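Local coordinates for protein aspartate--tRNA(Asp/Asn) ligase (Sulfolobus tokodaii, PDB 1WYD) that probably attaches L-aspartate to both tRNA(Asp) and tRNA(Asn), first activating the amino acid with ATP and then transferring it to the acceptor end, at residues B[204-210]-B[221-227]; B[216-220]-B[402-406]; B[35-40]-B[60-66]. All blocks are in the same frame, centred on the assembly; numbering follows the deposited sequence.

Interaction 1: residues B[204-210]-B[221-227]; sequences EVAPAWR and AEFISMD
Strands 204-209 and 222-227 pair antiparallel as neighbours in the large sheet of the catalytic domain, a buried contact that runs from E204 opposite D227 to W209 opposite E222. Hydrogen-bonded pairs E204-D227, A206-S225 and A208-F223 take turns with non-hydrogen-bonded ones, and the ladder includes a straight bond from S225 N to A206 O (3.0 Å, 178°). P207, which has no N-H to give, falls in a non-hydrogen-bonded position opposite I224, and the ladder is not broken there. Beyond the strand, R210 N still reaches A221 O at 2.8 Å.

One face of the sheet carries V205, P207, W209, I224, M226 and E222. I224 CG2 meets V205 CG1 at 3.8 Å, while its CD1 lies against P207. W209 and E222 run side by side, indole and carboxylate planes 82° apart; W209 NE1 donates to E222 OE1 at 2.8 Å, the oxygen lying close to the ring plane and met on its anti side, somewhat out of the carboxylate plane. The same oxygen accepts backbone N-H groups of K160 and I161 of the second subunit, three donors on one atom, and P207 packs on P207 of that subunit.

On the other face, F223 CG sits between the backbone N and carbonyl carbon (chi1 51°), which lays the ring over strand 204-209: A208 O stands 3.8 Å above its centre and R210 CB lies at its edge. R210, hydrogen-bonded to Q186 and paired with E212, is predicted to bind L-aspartate and ATP. This antiparallel strand pair, joined by a long loop and with an arginine just after its first strand, is the motif 2 arrangement of class II aminoacyl-tRNA synthetases.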
loop_
_atom_site.group_PDB
_atom_site.type_symbol
_atom_site.label_atom_id
_atom_site.label_comp_id
_atom_site.label_asym_id
_atom_site.label_seq_id
_atom_site.Cartn_x
_atom_site.Cartn_y
_atom_site.Cartn_z
ATOM N N GLU B 204 6.061 5.042 1.435
ATOM C CA GLU B 204 5.278 3.882 1.770
ATOM C C GLU B 204 3.902 4.307 2.274
ATOM O O GLU B 204 3.764 5.259 3.033
ATOM C CB GLU B 204 6.093 3.044 2.775
ATOM C CG GLU B 204 5.305 2.188 3.750
ATOM C CD GLU B 204 6.130 1.082 4.399
ATOM O OE1 GLU B 204 7.262 1.333 4.845
ATOM O OE2 GLU B 204 5.638 -0.035 4.484
ATOM N N VAL B 205 2.871 3.628 1.817
ATOM C CA VAL B 205 1.540 3.808 2.365
ATOM C C VAL B 205 1.246 2.431 2.990
ATOM O O VAL B 205 1.277 1.421 2.283
ATOM C CB VAL B 205 0.490 4.089 1.259
ATOM C CG1 VAL B 205 -0.822 4.479 1.854
ATOM C CG2 VAL B 205 0.933 5.212 0.326
ATOM N N ALA B 206 0.955 2.384 4.285
ATOM C CA ALA B 206 0.848 1.071 4.959
ATOM C C ALA B 206 0.341 1.214 6.379
ATOM O O ALA B 206 0.430 2.305 6.970
ATOM C CB ALA B 206 2.179 0.398 4.973
ATOM N N PRO B 207 -0.145 0.108 6.963
ATOM C CA PRO B 207 -0.643 0.154 8.336
ATOM C C PRO B 207 0.478 0.484 9.326
ATOM O O PRO B 207 1.642 0.160 9.099
ATOM C CB PRO B 207 -1.200 -1.255 8.536
ATOM C CG PRO B 207 -1.313 -1.810 7.073
ATOM C CD PRO B 207 -0.187 -1.252 6.403
ATOM N N ALA B 208 0.105 1.205 10.384
ATOM C CA ALA B 208 0.874 1.312 11.619
ATOM C C ALA B 208 -0.053 1.189 12.891
ATOM O O ALA B 208 -1.297 1.106 12.820
ATOM C CB ALA B 208 1.622 2.615 11.649
ATOM N N TRP B 209 0.551 1.180 14.071
ATOM C CA TRP B 209 -0.262 0.922 15.265
ATOM C C TRP B 209 0.245 1.591 16.524
ATOM O O TRP B 209 1.444 1.703 16.756
ATOM C CB TRP B 209 -0.354 -0.569 15.500
ATOM C CG TRP B 209 -0.926 -1.406 14.378
ATOM C CD1 TRP B 209 -2.233 -1.765 14.210
ATOM C CD2 TRP B 209 -0.198 -2.096 13.383
ATOM N NE1 TRP B 209 -2.367 -2.631 13.146
ATOM C CE2 TRP B 209 -1.121 -2.839 12.613
ATOM C CE3 TRP B 209 1.158 -2.163 13.043
ATOM C CZ2 TRP B 209 -0.738 -3.613 11.508
ATOM C CZ3 TRP B 209 1.540 -2.952 11.955
ATOM C CH2 TRP B 209 0.598 -3.679 11.210
ATOM N N ARG B 210 -0.697 2.022 17.351
ATOM C CA ARG B 210 -0.335 2.637 18.629
ATOM C C ARG B 210 -1.201 2.095 19.732
ATOM O O ARG B 210 -2.419 1.954 19.554
ATOM C CB ARG B 210 -0.459 4.161 18.550
ATOM C CG ARG B 210 0.858 4.816 18.372
ATOM C CD ARG B 210 1.660 5.044 19.684
ATOM N NE ARG B 210 2.694 6.062 19.477
ATOM C CZ ARG B 210 2.895 7.146 20.227
ATOM N NH1 ARG B 210 2.157 7.397 21.305
ATOM N NH2 ARG B 210 3.871 7.985 19.896
ATOM N N ALA B 221 -6.375 2.731 17.008
ATOM C CA ALA B 221 -5.172 2.021 17.399
ATOM C C ALA B 221 -4.422 1.476 16.184
ATOM O O ALA B 221 -3.185 1.334 16.201
ATOM C CB ALA B 221 -5.527 0.825 18.386
ATOM N N GLU B 222 -5.192 1.137 15.153
ATOM C CA GLU B 222 -4.673 0.852 13.813
ATOM C C GLU B 222 -4.966 1.991 12.800
ATOM O O GLU B 222 -6.066 2.513 12.732
ATOM C CB GLU B 222 -5.304 -0.404 13.286
ATOM C CG GLU B 222 -4.586 -0.972 12.069
ATOM C CD GLU B 222 -5.249 -2.261 11.650
ATOM O OE1 GLU B 222 -5.008 -3.302 12.322
ATOM O OE2 GLU B 222 -6.059 -2.196 10.702
ATOM N N PHE B 223 -3.987 2.309 11.965
ATOM C CA PHE B 223 -4.115 3.457 11.080
ATOM C C PHE B 223 -3.143 3.369 9.912
ATOM O O PHE B 223 -2.047 2.850 10.066
ATOM C CB PHE B 223 -3.930 4.777 11.852
ATOM C CG PHE B 223 -2.685 4.840 12.716
ATOM C CD1 PHE B 223 -1.477 5.355 12.214
ATOM C CD2 PHE B 223 -2.733 4.449 14.072
ATOM C CE1 PHE B 223 -0.330 5.438 13.024
ATOM C CE2 PHE B 223 -1.574 4.516 14.897
ATOM C CZ PHE B 223 -0.386 5.006 14.372
ATOM N N ILE B 224 -3.554 3.891 8.764
ATOM C CA ILE B 224 -2.699 3.944 7.584
ATOM C C ILE B 224 -1.884 5.218 7.537
ATOM O O ILE B 224 -2.414 6.312 7.657
ATOM C CB ILE B 224 -3.577 3.843 6.307
ATOM C CG1 ILE B 224 -4.484 2.595 6.413
ATOM C CG2 ILE B 224 -2.728 3.892 5.046
ATOM C CD1 ILE B 224 -3.753 1.306 6.397
ATOM N N SER B 225 -0.581 5.059 7.368
ATOM C CA SER B 225 0.359 6.139 7.394
ATOM C C SER B 225 0.941 6.257 5.970
ATOM O O SER B 225 1.227 5.245 5.311
ATOM C CB SER B 225 1.408 5.824 8.470
ATOM O OG SER B 225 2.538 6.703 8.483
ATOM N N MET B 226 1.064 7.510 5.506
ATOM C CA MET B 226 1.562 7.860 4.179
ATOM C C MET B 226 2.890 8.587 4.377
ATOM O O MET B 226 2.916 9.778 4.737
ATOM C CB MET B 226 0.564 8.766 3.452
ATOM C CG MET B 226 -0.918 8.306 3.527
ATOM S SD MET B 226 -2.115 9.537 3.004
ATOM C CE MET B 226 -1.980 9.446 1.223
ATOM N N ASP B 227 3.978 7.878 4.092
ATOM C CA ASP B 227 5.339 8.285 4.482
ATOM C C ASP B 227 6.242 8.522 3.314
ATOM O O ASP B 227 6.189 7.790 2.296
ATOM C CB ASP B 227 5.998 7.222 5.370
ATOM C CG ASP B 227 5.504 7.285 6.780
ATOM O OD1 ASP B 227 6.020 8.119 7.578
ATOM O OD2 ASP B 227 4.582 6.568 7.180
#

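Interaction 2: residues B[216-220]-B[402-406]; sequences TPFHL and ARLMV. With EPE (4-(2-hydroxyethyl)-1-piperazine ethanesulfonic acid), chain H; SO4 (sulfate ion), chain G.
F218 and R403 make the main link between the loop 216-220 and helix 401-409, with a sulfonate, probably from the crystallisation liquor, bridging them. Ahead of them in the loop, P217 turns its carbonyl to H219, whose ND1 donates to P217 O at 2.9 Å from above the carbonyl plane, with the oxygen in the imidazole plane. At F218 the backbone N donates to sulfate O3 (2.6 Å), and S413 OG holds the same ion. F218 O receives R403 NH2 at 3.1 Å in a fairly straight bond, 166° at the hydrogen, with the oxygen near the guanidinium plane. F218 CG lies anti to the carbonyl carbon (chi1 -74°), turning the ring toward the helix, with A402 O and EPE O1S at its edge; ring and guanidinium planes stand 82° apart. The loop joins the two strands of motif 2, and R403, predicted to bind ATP, is the arginine of motif 3 in this class II fold; its NH1 is held by E352 O. Next, H219 sets one face of its imidazole over EPE C6. L220 N then donates to EPE O2S at 2.8 Å, while R403 NE bonds to EPE O1S at 3.1 Å, and one sulfonate spans loop and helix.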
loop_
_atom_site.group_PDB
_atom_site.type_symbol
_atom_site.label_atom_id
_atom_site.label_comp_id
_atom_site.label_asym_id
_atom_site.label_seq_id
_atom_site.Cartn_x
_atom_site.Cartn_y
_atom_site.Cartn_z
ATOM N N THR B 216 -9.839 10.675 22.733
ATOM C CA THR B 216 -10.178 11.869 21.949
ATOM C C THR B 216 -10.542 11.487 20.502
ATOM O O THR B 216 -10.424 10.328 20.110
ATOM C CB THR B 216 -9.025 12.935 21.976
ATOM O OG1 THR B 216 -7.838 12.421 21.342
ATOM C CG2 THR B 216 -8.582 13.290 23.436
ATOM N N PRO B 217 -11.035 12.432 19.714
ATOM C CA PRO B 217 -11.320 12.131 18.311
ATOM C C PRO B 217 -10.048 11.818 17.542
ATOM O O PRO B 217 -8.955 12.273 17.923
ATOM C CB PRO B 217 -11.998 13.401 17.817
ATOM C CG PRO B 217 -12.583 13.994 19.075
ATOM C CD PRO B 217 -11.467 13.799 20.069
ATOM N N PHE B 218 -10.189 10.979 16.516
ATOM C CA PHE B 218 -9.086 10.635 15.633
ATOM C C PHE B 218 -7.919 9.986 16.300
ATOM O O PHE B 218 -6.785 10.435 16.158
ATOM C CB PHE B 218 -8.646 11.862 14.852
ATOM C CG PHE B 218 -9.596 12.206 13.790
ATOM C CD1 PHE B 218 -10.649 13.074 14.053
ATOM C CD2 PHE B 218 -9.501 11.587 12.541
ATOM C CE1 PHE B 218 -11.568 13.370 13.083
ATOM C CE2 PHE B 218 -10.425 11.869 11.554
ATOM C CZ PHE B 218 -11.473 12.765 11.833
ATOM N N HIS B 219 -8.192 8.904 17.021
ATOM C CA HIS B 219 -7.130 8.188 17.658
ATOM C C HIS B 219 -7.335 6.684 17.600
ATOM O O HIS B 219 -7.229 6.013 18.636
ATOM C CB HIS B 219 -7.031 8.625 19.100
ATOM C CG HIS B 219 -6.134 9.792 19.308
ATOM N ND1 HIS B 219 -6.517 11.082 19.005
ATOM C CD2 HIS B 219 -4.871 9.869 19.788
ATOM C CE1 HIS B 219 -5.515 11.905 19.268
ATOM N NE2 HIS B 219 -4.511 11.197 19.761
ATOM N N LEU B 220 -7.589 6.159 16.403
ATOM C CA LEU B 220 -7.630 4.702 16.184
ATOM C C LEU B 220 -6.313 4.000 16.582
ATOM O O LEU B 220 -5.268 4.626 16.559
ATOM C CB LEU B 220 -8.044 4.370 14.737
ATOM C CG LEU B 220 -9.371 4.970 14.224
ATOM C CD1 LEU B 220 -9.685 4.474 12.829
ATOM C CD2 LEU B 220 -10.563 4.683 15.172
ATOM N N ALA B 402 -6.486 8.744 7.222
ATOM C CA ALA B 402 -7.840 9.064 7.598
ATOM C C ALA B 402 -8.000 10.513 8.096
ATOM O O ALA B 402 -9.087 11.087 7.953
ATOM C CB ALA B 402 -8.365 8.083 8.591
ATOM N N ARG B 403 -6.935 11.083 8.675
ATOM C CA ARG B 403 -6.966 12.476 9.030
ATOM C C ARG B 403 -7.049 13.314 7.745
ATOM O O ARG B 403 -7.835 14.249 7.681
ATOM C CB ARG B 403 -5.734 12.858 9.831
ATOM C CG ARG B 403 -5.978 12.944 11.278
ATOM C CD ARG B 403 -4.826 12.402 12.030
ATOM N NE ARG B 403 -5.100 12.246 13.452
ATOM C CZ ARG B 403 -4.760 13.156 14.347
ATOM N NH1 ARG B 403 -4.169 14.294 13.953
ATOM N NH2 ARG B 403 -5.021 12.955 15.624
ATOM N N LEU B 404 -6.269 12.953 6.721
ATOM C CA LEU B 404 -6.306 13.640 5.412
ATOM C C LEU B 404 -7.698 13.504 4.852
ATOM O O LEU B 404 -8.190 14.388 4.184
ATOM C CB LEU B 404 -5.301 13.044 4.419
ATOM C CG LEU B 404 -5.483 13.308 2.915
ATOM C CD1 LEU B 404 -5.239 14.838 2.513
ATOM C CD2 LEU B 404 -4.604 12.356 2.089
ATOM N N MET B 405 -8.371 12.406 5.179
ATOM C CA MET B 405 -9.717 12.257 4.656
ATOM C C MET B 405 -10.744 13.304 5.174
ATOM O O MET B 405 -11.676 13.655 4.441
ATOM C CB MET B 405 -10.191 10.837 4.828
ATOM C CG MET B 405 -9.504 9.891 3.859
ATOM S SD MET B 405 -10.123 10.066 2.148
ATOM C CE MET B 405 -11.840 9.801 2.266
ATOM N N VAL B 406 -10.543 13.803 6.406
ATOM C CA VAL B 406 -11.367 14.872 6.971
ATOM C C VAL B 406 -11.305 16.120 6.093
ATOM O O VAL B 406 -12.333 16.758 5.806
ATOM C CB VAL B 406 -10.892 15.273 8.365
ATOM C CG1 VAL B 406 -11.658 16.489 8.871
ATOM C CG2 VAL B 406 -11.033 14.092 9.344
HETATM N N1 EPE H . -2.575 9.036 15.351
HETATM C C2 EPE H . -1.345 8.274 15.060
HETATM C C3 EPE H . -0.136 9.043 15.584
HETATM N N4 EPE H . -0.254 9.269 17.018
HETATM C C5 EPE H . -1.483 9.853 17.526
HETATM C C6 EPE H . -2.746 9.380 16.788
HETATM C C9 EPE H . -3.750 8.256 14.913
HETATM C C10 EPE H . -4.527 9.151 13.974
HETATM S S EPE H . -6.067 8.501 13.272
HETATM O O1S EPE H . -6.746 9.706 12.846
HETATM O O2S EPE H . -6.893 7.770 14.237
HETATM O O3S EPE H . -5.836 7.610 12.142
HETATM S S SO4 G . -13.790 10.090 16.658
HETATM O O1 SO4 G . -14.663 11.187 17.068
HETATM O O2 SO4 G . -13.220 9.451 17.864
HETATM O O3 SO4 G . -12.717 10.641 15.813
HETATM O O4 SO4 G . -14.584 9.118 15.901
#

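Interaction 3: residues B[35-40]-B[60-66]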
loop_
_atom_site.group_PDB
_atom_site.type_symbol
_atom_site.label_atom_id
_atom_site.label_comp_id
_atom_site.label_asym_id
_atom_site.label_seq_id
_atom_site.Cartn_x
_atom_site.Cartn_y
_atom_site.Cartn_z
ATOM N N LYS B 35 -44.735 -1.651 -10.478
ATOM C CA LYS B 35 -43.706 -1.822 -9.466
ATOM C C LYS B 35 -42.464 -1.060 -9.885
ATOM O O LYS B 35 -41.935 -1.263 -10.983
ATOM C CB LYS B 35 -43.346 -3.307 -9.292
ATOM C CG LYS B 35 -42.272 -3.538 -8.219
ATOM C CD LYS B 35 -42.439 -4.883 -7.494
ATOM C CE LYS B 35 -43.855 -5.095 -6.929
ATOM N NZ LYS B 35 -44.008 -4.624 -5.523
ATOM N N PHE B 36 -41.995 -0.191 -9.000
ATOM C CA PHE B 36 -40.796 0.556 -9.276
ATOM C C PHE B 36 -39.636 0.017 -8.436
ATOM O O PHE B 36 -39.735 -0.057 -7.227
ATOM C CB PHE B 36 -41.045 2.034 -9.004
ATOM C CG PHE B 36 -41.925 2.690 -10.024
ATOM C CD1 PHE B 36 -43.295 2.795 -9.817
ATOM C CD2 PHE B 36 -41.390 3.201 -11.195
ATOM C CE1 PHE B 36 -44.126 3.407 -10.764
ATOM C CE2 PHE B 36 -42.215 3.815 -12.151
ATOM C CZ PHE B 36 -43.583 3.912 -11.936
ATOM N N ILE B 37 -38.550 -0.382 -9.085
ATOM C CA ILE B 37 -37.366 -0.805 -8.355
ATOM C C ILE B 37 -36.247 0.184 -8.581
ATOM O O ILE B 37 -35.787 0.311 -9.702
ATOM C CB ILE B 37 -36.903 -2.221 -8.812
ATOM C CG1 ILE B 37 -38.083 -3.190 -8.913
ATOM C CG2 ILE B 37 -35.860 -2.762 -7.850
ATOM C CD1 ILE B 37 -37.705 -4.520 -9.487
ATOM N N ILE B 38 -35.815 0.892 -7.527
ATOM C CA ILE B 38 -34.549 1.589 -7.600
ATOM C C ILE B 38 -33.458 0.515 -7.382
ATOM O O ILE B 38 -33.396 -0.156 -6.335
ATOM C CB ILE B 38 -34.428 2.777 -6.591
ATOM C CG1 ILE B 38 -35.585 3.784 -6.669
ATOM C CG2 ILE B 38 -33.096 3.523 -6.761
ATOM C CD1 ILE B 38 -36.036 4.219 -8.053
ATOM N N LEU B 39 -32.635 0.332 -8.405
ATOM C CA LEU B 39 -31.524 -0.597 -8.363
ATOM C C LEU B 39 -30.239 0.163 -8.100
ATOM O O LEU B 39 -30.109 1.339 -8.493
ATOM C CB LEU B 39 -31.436 -1.380 -9.677
ATOM C CG LEU B 39 -30.411 -2.500 -9.784
ATOM C CD1 LEU B 39 -30.883 -3.746 -9.038
ATOM C CD2 LEU B 39 -30.206 -2.804 -11.259
ATOM N N ARG B 40 -29.293 -0.492 -7.419
ATOM C CA ARG B 40 -27.981 0.100 -7.110
ATOM C C ARG B 40 -26.871 -0.807 -7.595
ATOM O O ARG B 40 -26.929 -2.019 -7.378
ATOM C CB ARG B 40 -27.803 0.290 -5.603
ATOM C CG ARG B 40 -26.530 1.028 -5.269
ATOM C CD ARG B 40 -26.072 0.936 -3.839
ATOM N NE ARG B 40 -27.206 0.667 -2.989
ATOM C CZ ARG B 40 -27.320 -0.438 -2.252
ATOM N NH1 ARG B 40 -26.324 -1.315 -2.231
ATOM N NH2 ARG B 40 -28.427 -0.624 -1.535
ATOM N N SER B 60 -40.767 -10.097 -9.085
ATOM C CA SER B 60 -40.571 -8.759 -8.511
ATOM C C SER B 60 -41.339 -8.571 -7.201
ATOM O O SER B 60 -40.986 -7.719 -6.390
ATOM C CB SER B 60 -40.929 -7.648 -9.522
ATOM O OG SER B 60 -42.339 -7.501 -9.706
ATOM N N GLN B 61 -42.367 -9.390 -6.998
ATOM C CA GLN B 61 -43.243 -9.285 -5.834
ATOM C C GLN B 61 -42.628 -9.924 -4.608
ATOM O O GLN B 61 -43.058 -9.657 -3.495
ATOM C CB GLN B 61 -44.610 -9.917 -6.120
ATOM C CG GLN B 61 -45.484 -9.105 -7.096
ATOM C CD GLN B 61 -46.274 -8.024 -6.386
ATOM O OE1 GLN B 61 -45.747 -7.346 -5.491
ATOM N NE2 GLN B 61 -47.551 -7.867 -6.759
ATOM N N GLU B 62 -41.625 -10.770 -4.803
ATOM C CA GLU B 62 -41.019 -11.458 -3.670
ATOM C C GLU B 62 -39.676 -10.826 -3.248
ATOM O O GLU B 62 -39.096 -11.199 -2.222
ATOM C CB GLU B 62 -40.911 -12.962 -3.940
ATOM C CG GLU B 62 -39.861 -13.361 -4.954
ATOM C CD GLU B 62 -39.849 -14.872 -5.190
ATOM O OE1 GLU B 62 -40.766 -15.363 -5.916
ATOM O OE2 GLU B 62 -38.927 -15.559 -4.645
ATOM N N LEU B 63 -39.246 -9.838 -4.039
ATOM C CA LEU B 63 -38.009 -9.094 -3.842
ATOM C C LEU B 63 -38.005 -8.239 -2.575
ATOM O O LEU B 63 -39.032 -7.698 -2.151
ATOM C CB LEU B 63 -37.763 -8.189 -5.059
ATOM C CG LEU B 63 -37.437 -8.824 -6.404
ATOM C CD1 LEU B 63 -37.115 -7.728 -7.424
ATOM C CD2 LEU B 63 -36.279 -9.819 -6.302
ATOM N N THR B 64 -36.828 -8.087 -1.985
ATOM C CA THR B 64 -36.685 -7.395 -0.717
ATOM C C THR B 64 -35.478 -6.548 -0.844
ATOM O O THR B 64 -34.613 -6.854 -1.664
ATOM C CB THR B 64 -36.447 -8.409 0.403
ATOM O OG1 THR B 64 -35.241 -9.155 0.118
ATOM C CG2 THR B 64 -37.559 -9.452 0.370
ATOM N N GLN B 65 -35.380 -5.511 -0.020
ATOM C CA GLN B 65 -34.253 -4.591 -0.107
ATOM C C GLN B 65 -32.957 -5.332 0.209
ATOM O O GLN B 65 -32.916 -6.220 1.092
ATOM C CB GLN B 65 -34.457 -3.394 0.817
ATOM C CG GLN B 65 -35.694 -2.585 0.489
ATOM C CD GLN B 65 -35.820 -1.382 1.419
ATOM O OE1 GLN B 65 -35.136 -0.372 1.238
ATOM N NE2 GLN B 65 -36.669 -1.491 2.418
ATOM N N GLU B 66 -31.927 -4.976 -0.553
ATOM C CA GLU B 66 -30.559 -5.534 -0.511
ATOM C C GLU B 66 -30.364 -6.911 -1.151
ATOM O O GLU B 66 -29.240 -7.403 -1.205
ATOM C CB GLU B 66 -29.895 -5.437 0.881
ATOM C CG GLU B 66 -29.539 -4.022 1.364
ATOM C CD GLU B 66 -28.921 -3.096 0.308
ATOM O OE1 GLU B 66 -29.605 -2.123 -0.064
ATOM O OE2 GLU B 66 -27.765 -3.314 -0.145
#
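R40 and E66 form the salt bridge that joins strand 35-40 to the loop 60-66, with guanidinium and carboxylate planes only 5° apart. R40 NH1 donates to E66 OE2 at 3.2 Å, in the guanidinium plane and on the syn lone pair, while NH2 lies beside OE1 at a modelled distance too short to weigh. E66 OE2 has a second partner in R126, and R40 NE is held by H26, so both groups are fixed from outside the pair as well. With an alanine in place of R40, E66 would probably keep R126 but lose its coplanar mate, and H26 would lose its bond to NE.

The strand belongs to the OB-fold barrel of the anticodon-binding domain, and the loop is part of the connection between barrel strands 44-50 and 68-77, where an OB fold commonly has its helix. Apolar contact is made where I37 CD1 meets L63 CD1 at 3.9 Å, the two side chains crossing at about a right angle.

At the far end K35 leaves the backbone with CG anti to N (chi1 -179°) and then bends, bringing its CD against S60 OG and S60 O, 3.4 Å from each; S60 OG bonds to F57 O. K35 NZ, chiefly paired with D30, gives a weak bond to Q61 OE1 at 3.2 Å.

In the fold
Interactions 1 and 2 belong to the catalytic domain and adjoin, with centres about 12 Å apart and M226 packed on L404; the loop of interaction 2 lies between the two strands of interaction 1. The first is core, held by a regular backbone ladder and apolar packing and reaching the second subunit. The second lies at the surface and rests on an arginine-to-carbonyl bond, with a sulfonate bound between the segments in this crystal, at a predicted nucleotide site. Interaction 3 stands in the OB-fold domain, its centre about 40 Å from that of interaction 1. Also buried, it has bonds that run between side chains, with paired charges in place of a strand ladder.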